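Local coordinates for O-ureido-L-serine synthase (Streptomyces lavendulae, PDB 3X44), which joins hydroxyurea to O-acetyl-L-serine with the help of pyridoxal 5'-phosphate, giving O-ureido-L-serine for the biosynthesis of the antibiotic D-cycloserine, at residues A[13-25]-A[249-261]. The protein carries 1 engineered substitution. Residues are numbered along the deposited sequence; the frame is centred on the assembly and turned at random.
Sequences RTPIVRLQRMAPE and DTSRRLAAEEGIF
Glu-258, just past the end of helix 244-257, takes up three consecutive backbone amides of Gln-20, Arg-21 and Met-22. The turn 19-22 follows strand 16-18, the outermost of the mixed sheet within this chain, in this type II PLP fold. Glu-258 OE1 accepts Gln-20 N at 2.7 Å. Glu-258 OE2 accepts two amides: Arg-21 N at 2.7 Å from the syn side, and Met-22 N at 2.8 Å nearly along the C-O bond. The Glu-258 chain bends at chi2 (-87°), which turns the carboxylate onto the turn. Three N-H dipoles would favour its charged form.

A fourth hydrogen bond runs in the same direction. Arg-21 NH1 donates to Glu-257 O near the helix end, and also to Ala-84 O of a second subunit, so this corner lies at a subunit interface.

Apolar packing lies beside these bonds. Val-17 and Ile-260 meet tip to tip. Leu-19 and Leu-254 cross at about a right angle, with Leu-19 CD2 3.8 Å from Leu-254 CD2. Met-22 drops onto the helix, its SD 3.7 Å from Leu-254 CA.

Within the helix, a salt bridge joins Arg-253 NE and NH2 side-on to the Glu-257 carboxylate, fixing the guanidinium's rotation. Met-22 CE sits over the centre of that guanidinium, 4.2 Å above its plane.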
loop_
_atom_site.group_PDB
_atom_site.type_symbol
_atom_site.label_atom_id
_atom_site.label_comp_id
_atom_site.label_asym_id
_atom_site.label_seq_id
_atom_site.Cartn_x
_atom_site.Cartn_y
_atom_site.Cartn_z
ATOM N N ARG A 13 -6.015 7.249 -3.845
ATOM C CA ARG A 13 -5.826 5.847 -3.518
ATOM C C ARG A 13 -6.867 5.352 -2.518
ATOM O O ARG A 13 -6.531 4.792 -1.475
ATOM C CB ARG A 13 -4.410 5.626 -2.967
ATOM C CG ARG A 13 -3.326 5.790 -4.022
ATOM C CD ARG A 13 -1.935 5.726 -3.415
ATOM N NE ARG A 13 -1.849 6.461 -2.153
ATOM C CZ ARG A 13 -1.514 7.744 -2.048
ATOM N NH1 ARG A 13 -1.227 8.452 -3.132
ATOM N NH2 ARG A 13 -1.471 8.321 -0.851
ATOM N N THR A 14 -8.133 5.559 -2.846
ATOM C CA THR A 14 -9.214 5.136 -1.972
ATOM C C THR A 14 -9.633 3.700 -2.233
ATOM O O THR A 14 -9.579 3.213 -3.357
ATOM C CB THR A 14 -10.438 6.033 -2.137
ATOM O OG1 THR A 14 -10.856 6.021 -3.506
ATOM C CG2 THR A 14 -10.101 7.455 -1.730
ATOM N N PRO A 15 -10.066 3.001 -1.179
ATOM C CA PRO A 15 -10.489 1.610 -1.330
ATOM C C PRO A 15 -11.786 1.428 -2.096
ATOM O O PRO A 15 -12.650 2.306 -2.105
ATOM C CB PRO A 15 -10.614 1.100 0.111
ATOM C CG PRO A 15 -10.739 2.301 0.959
ATOM C CD PRO A 15 -10.177 3.484 0.210
ATOM N N ILE A 16 -11.886 0.287 -2.762
ATOM C CA ILE A 16 -13.085 -0.100 -3.482
ATOM C C ILE A 16 -13.465 -1.388 -2.759
ATOM O O ILE A 16 -12.649 -2.305 -2.633
ATOM C CB ILE A 16 -12.811 -0.395 -4.976
ATOM C CG1 ILE A 16 -12.563 0.915 -5.729
ATOM C CG2 ILE A 16 -14.022 -1.098 -5.607
ATOM C CD1 ILE A 16 -12.233 0.706 -7.191
ATOM N N VAL A 17 -14.689 -1.448 -2.259
ATOM C CA VAL A 17 -15.145 -2.615 -1.519
ATOM C C VAL A 17 -16.450 -3.185 -2.065
ATOM O O VAL A 17 -17.291 -2.465 -2.615
ATOM C CB VAL A 17 -15.333 -2.272 -0.012
ATOM C CG1 VAL A 17 -14.380 -1.154 0.388
ATOM C CG2 VAL A 17 -16.776 -1.845 0.263
ATOM N N ARG A 18 -16.621 -4.487 -1.885
ATOM C CA ARG A 18 -17.815 -5.164 -2.358
ATOM C C ARG A 18 -18.955 -5.045 -1.355
ATOM O O ARG A 18 -18.733 -5.116 -0.146
ATOM C CB ARG A 18 -17.488 -6.642 -2.592
ATOM C CG ARG A 18 -18.590 -7.468 -3.221
ATOM C CD ARG A 18 -18.068 -8.858 -3.551
ATOM N NE ARG A 18 -19.113 -9.742 -4.060
ATOM C CZ ARG A 18 -20.095 -10.245 -3.315
ATOM N NH1 ARG A 18 -20.171 -9.954 -2.024
ATOM N NH2 ARG A 18 -21.005 -11.039 -3.865
ATOM N N LEU A 19 -20.172 -4.841 -1.849
ATOM C CA LEU A 19 -21.324 -4.790 -0.958
ATOM C C LEU A 19 -21.613 -6.265 -0.654
ATOM O O LEU A 19 -21.618 -7.109 -1.555
ATOM C CB LEU A 19 -22.528 -4.125 -1.646
ATOM C CG LEU A 19 -22.386 -2.623 -1.941
ATOM C CD1 LEU A 19 -23.750 -2.011 -2.273
ATOM C CD2 LEU A 19 -21.776 -1.918 -0.735
ATOM N N GLN A 20 -21.843 -6.571 0.617
ATOM C CA GLN A 20 -22.075 -7.942 1.046
ATOM C C GLN A 20 -23.509 -8.467 1.031
ATOM O O GLN A 20 -23.716 -9.666 0.852
ATOM C CB GLN A 20 -21.481 -8.132 2.440
ATOM C CG GLN A 20 -19.963 -8.150 2.450
ATOM C CD GLN A 20 -19.402 -9.481 1.987
ATOM O OE1 GLN A 20 -19.790 -10.003 0.937
ATOM N NE2 GLN A 20 -18.487 -10.039 2.766
ATOM N N ARG A 21 -24.497 -7.599 1.220
ATOM C CA ARG A 21 -25.876 -8.074 1.219
ATOM C C ARG A 21 -26.898 -7.239 0.449
ATOM O O ARG A 21 -28.000 -7.705 0.195
ATOM C CB ARG A 21 -26.365 -8.262 2.661
ATOM C CG ARG A 21 -26.016 -7.124 3.607
ATOM C CD ARG A 21 -26.426 -7.446 5.043
ATOM N NE ARG A 21 -25.550 -8.447 5.654
ATOM C CZ ARG A 21 -24.329 -8.195 6.115
ATOM N NH1 ARG A 21 -23.829 -6.968 6.040
ATOM N NH2 ARG A 21 -23.606 -9.170 6.653
ATOM N N MET A 22 -26.540 -6.021 0.058
ATOM C CA MET A 22 -27.482 -5.165 -0.650
ATOM C C MET A 22 -27.688 -5.490 -2.128
ATOM O O MET A 22 -28.737 -5.182 -2.697
ATOM C CB MET A 22 -27.060 -3.703 -0.506
ATOM C CG MET A 22 -27.493 -3.069 0.796
ATOM S SD MET A 22 -26.870 -1.393 0.947
ATOM C CE MET A 22 -27.920 -0.525 -0.211
ATOM N N ALA A 23 -26.697 -6.111 -2.749
ATOM C CA ALA A 23 -26.791 -6.441 -4.167
ATOM C C ALA A 23 -27.562 -7.720 -4.469
ATOM O O ALA A 23 -27.550 -8.662 -3.683
ATOM C CB ALA A 23 -25.396 -6.546 -4.761
ATOM N N PRO A 24 -28.260 -7.755 -5.619
ATOM C CA PRO A 24 -29.021 -8.950 -6.005
ATOM C C PRO A 24 -28.043 -10.125 -6.112
ATOM O O PRO A 24 -26.938 -9.978 -6.634
ATOM C CB PRO A 24 -29.636 -8.572 -7.354
ATOM C CG PRO A 24 -29.618 -7.068 -7.379
ATOM C CD PRO A 24 -28.400 -6.666 -6.602
ATOM N N GLU A 25 -28.456 -11.286 -5.612
ATOM C CA GLU A 25 -27.618 -12.488 -5.598
ATOM C C GLU A 25 -26.784 -12.801 -6.839
ATOM O O GLU A 25 -25.616 -13.177 -6.720
ATOM C CB GLU A 25 -28.470 -13.716 -5.260
ATOM C CG GLU A 25 -27.743 -14.750 -4.411
ATOM C CD GLU A 25 -27.972 -16.174 -4.890
ATOM O OE1 GLU A 25 -29.094 -16.475 -5.354
ATOM O OE2 GLU A 25 -27.030 -16.994 -4.799
ATOM N N ASP A 249 -32.741 7.017 1.170
ATOM C CA ASP A 249 -33.052 5.717 1.754
ATOM C C ASP A 249 -31.940 4.709 1.479
ATOM O O ASP A 249 -31.665 3.835 2.299
ATOM C CB ASP A 249 -34.369 5.189 1.179
ATOM C CG ASP A 249 -35.574 5.970 1.662
ATOM O OD1 ASP A 249 -36.673 5.742 1.118
ATOM O OD2 ASP A 249 -35.426 6.807 2.583
ATOM N N THR A 250 -31.295 4.835 0.324
ATOM C CA THR A 250 -30.225 3.916 -0.030
ATOM C C THR A 250 -28.971 4.193 0.804
ATOM O O THR A 250 -28.221 3.270 1.145
ATOM C CB THR A 250 -29.932 4.001 -1.537
ATOM O OG1 THR A 250 -31.154 3.779 -2.258
ATOM C CG2 THR A 250 -28.931 2.955 -1.952
ATOM N N SER A 251 -28.756 5.460 1.151
ATOM C CA SER A 251 -27.612 5.831 1.984
ATOM C C SER A 251 -27.840 5.225 3.373
ATOM O O SER A 251 -26.911 4.743 4.026
ATOM C CB SER A 251 -27.507 7.353 2.104
ATOM O OG SER A 251 -26.785 7.724 3.267
ATOM N N ARG A 252 -29.091 5.260 3.813
ATOM C CA ARG A 252 -29.465 4.710 5.108
ATOM C C ARG A 252 -29.183 3.221 5.116
ATOM O O ARG A 252 -28.588 2.695 6.061
ATOM C CB ARG A 252 -30.955 4.954 5.381
ATOM C CG ARG A 252 -31.270 6.366 5.838
ATOM C CD ARG A 252 -32.734 6.533 6.237
ATOM N NE ARG A 252 -32.952 7.821 6.886
ATOM C CZ ARG A 252 -34.141 8.328 7.192
ATOM N NH1 ARG A 252 -35.251 7.657 6.910
ATOM N NH2 ARG A 252 -34.218 9.518 7.772
ATOM N N ARG A 253 -29.601 2.548 4.046
ATOM C CA ARG A 253 -29.418 1.105 3.912
ATOM C C ARG A 253 -27.945 0.710 3.914
ATOM O O ARG A 253 -27.563 -0.327 4.465
ATOM C CB ARG A 253 -30.084 0.607 2.619
ATOM C CG ARG A 253 -31.621 0.551 2.671
ATOM C CD ARG A 253 -32.187 -0.308 1.529
ATOM N NE ARG A 253 -31.645 -1.669 1.570
ATOM C CZ ARG A 253 -31.672 -2.520 0.550
ATOM N NH1 ARG A 253 -32.217 -2.164 -0.607
ATOM N NH2 ARG A 253 -31.139 -3.724 0.681
ATOM N N LEU A 254 -27.117 1.537 3.288
ATOM C CA LEU A 254 -25.691 1.263 3.219
ATOM C C LEU A 254 -25.076 1.230 4.607
ATOM O O LEU A 254 -24.382 0.277 4.965
ATOM C CB LEU A 254 -24.987 2.329 2.373
ATOM C CG LEU A 254 -24.960 2.048 0.875
ATOM C CD1 LEU A 254 -24.729 3.341 0.115
ATOM C CD2 LEU A 254 -23.860 1.033 0.575
ATOM N N ALA A 255 -25.336 2.274 5.386
ATOM C CA ALA A 255 -24.802 2.374 6.735
ATOM C C ALA A 255 -25.328 1.281 7.668
ATOM O O ALA A 255 -24.571 0.715 8.451
ATOM C CB ALA A 255 -25.112 3.748 7.311
ATOM N N ALA A 256 -26.617 0.969 7.575
ATOM C CA ALA A 256 -27.219 -0.040 8.449
ATOM C C ALA A 256 -27.110 -1.499 7.977
ATOM O O ALA A 256 -27.217 -2.434 8.788
ATOM C CB ALA A 256 -28.688 0.315 8.698
ATOM N N GLU A 257 -26.885 -1.699 6.680
ATOM C CA GLU A 257 -26.792 -3.052 6.135
ATOM C C GLU A 257 -25.392 -3.448 5.679
ATOM O O GLU A 257 -25.111 -4.628 5.462
ATOM C CB GLU A 257 -27.775 -3.207 4.973
ATOM C CG GLU A 257 -29.229 -3.142 5.402
ATOM C CD GLU A 257 -30.186 -3.107 4.229
ATOM O OE1 GLU A 257 -29.962 -3.847 3.249
ATOM O OE2 GLU A 257 -31.168 -2.341 4.289
ATOM N N GLU A 258 -24.506 -2.472 5.545
ATOM C CA GLU A 258 -23.153 -2.770 5.101
ATOM C C GLU A 258 -22.090 -2.093 5.954
ATOM O O GLU A 258 -20.897 -2.370 5.812
ATOM C CB GLU A 258 -22.988 -2.356 3.635
ATOM C CG GLU A 258 -24.027 -2.964 2.699
ATOM C CD GLU A 258 -23.609 -4.328 2.179
ATOM O OE1 GLU A 258 -22.492 -4.782 2.518
ATOM O OE2 GLU A 258 -24.397 -4.945 1.433
ATOM N N GLY A 259 -22.510 -1.215 6.851
ATOM C CA GLY A 259 -21.536 -0.528 7.676
ATOM C C GLY A 259 -20.780 0.538 6.895
ATOM O O GLY A 259 -19.656 0.888 7.238
ATOM N N ILE A 260 -21.386 1.038 5.826
ATOM C CA ILE A 260 -20.757 2.089 5.025
ATOM C C ILE A 260 -21.638 3.334 5.112
ATOM O O ILE A 260 -22.765 3.352 4.614
ATOM C CB ILE A 260 -20.593 1.660 3.552
ATOM C CG1 ILE A 260 -19.718 0.406 3.477
ATOM C CG2 ILE A 260 -19.921 2.777 2.752
ATOM C CD1 ILE A 260 -19.747 -0.286 2.133
ATOM N N PHE A 261 -21.109 4.363 5.772
ATOM C CA PHE A 261 -21.814 5.619 5.989
ATOM C C PHE A 261 -21.372 6.679 4.984
ATOM O O PHE A 261 -20.284 7.235 5.096
ATOM C CB PHE A 261 -21.543 6.103 7.416
ATOM C CG PHE A 261 -22.405 7.249 7.842
ATOM C CD1 PHE A 261 -23.773 7.244 7.577
ATOM C CD2 PHE A 261 -21.850 8.338 8.513
ATOM C CE1 PHE A 261 -24.574 8.304 7.971
ATOM C CE2 PHE A 261 -22.643 9.404 8.913
ATOM C CZ PHE A 261 -24.010 9.390 8.642
#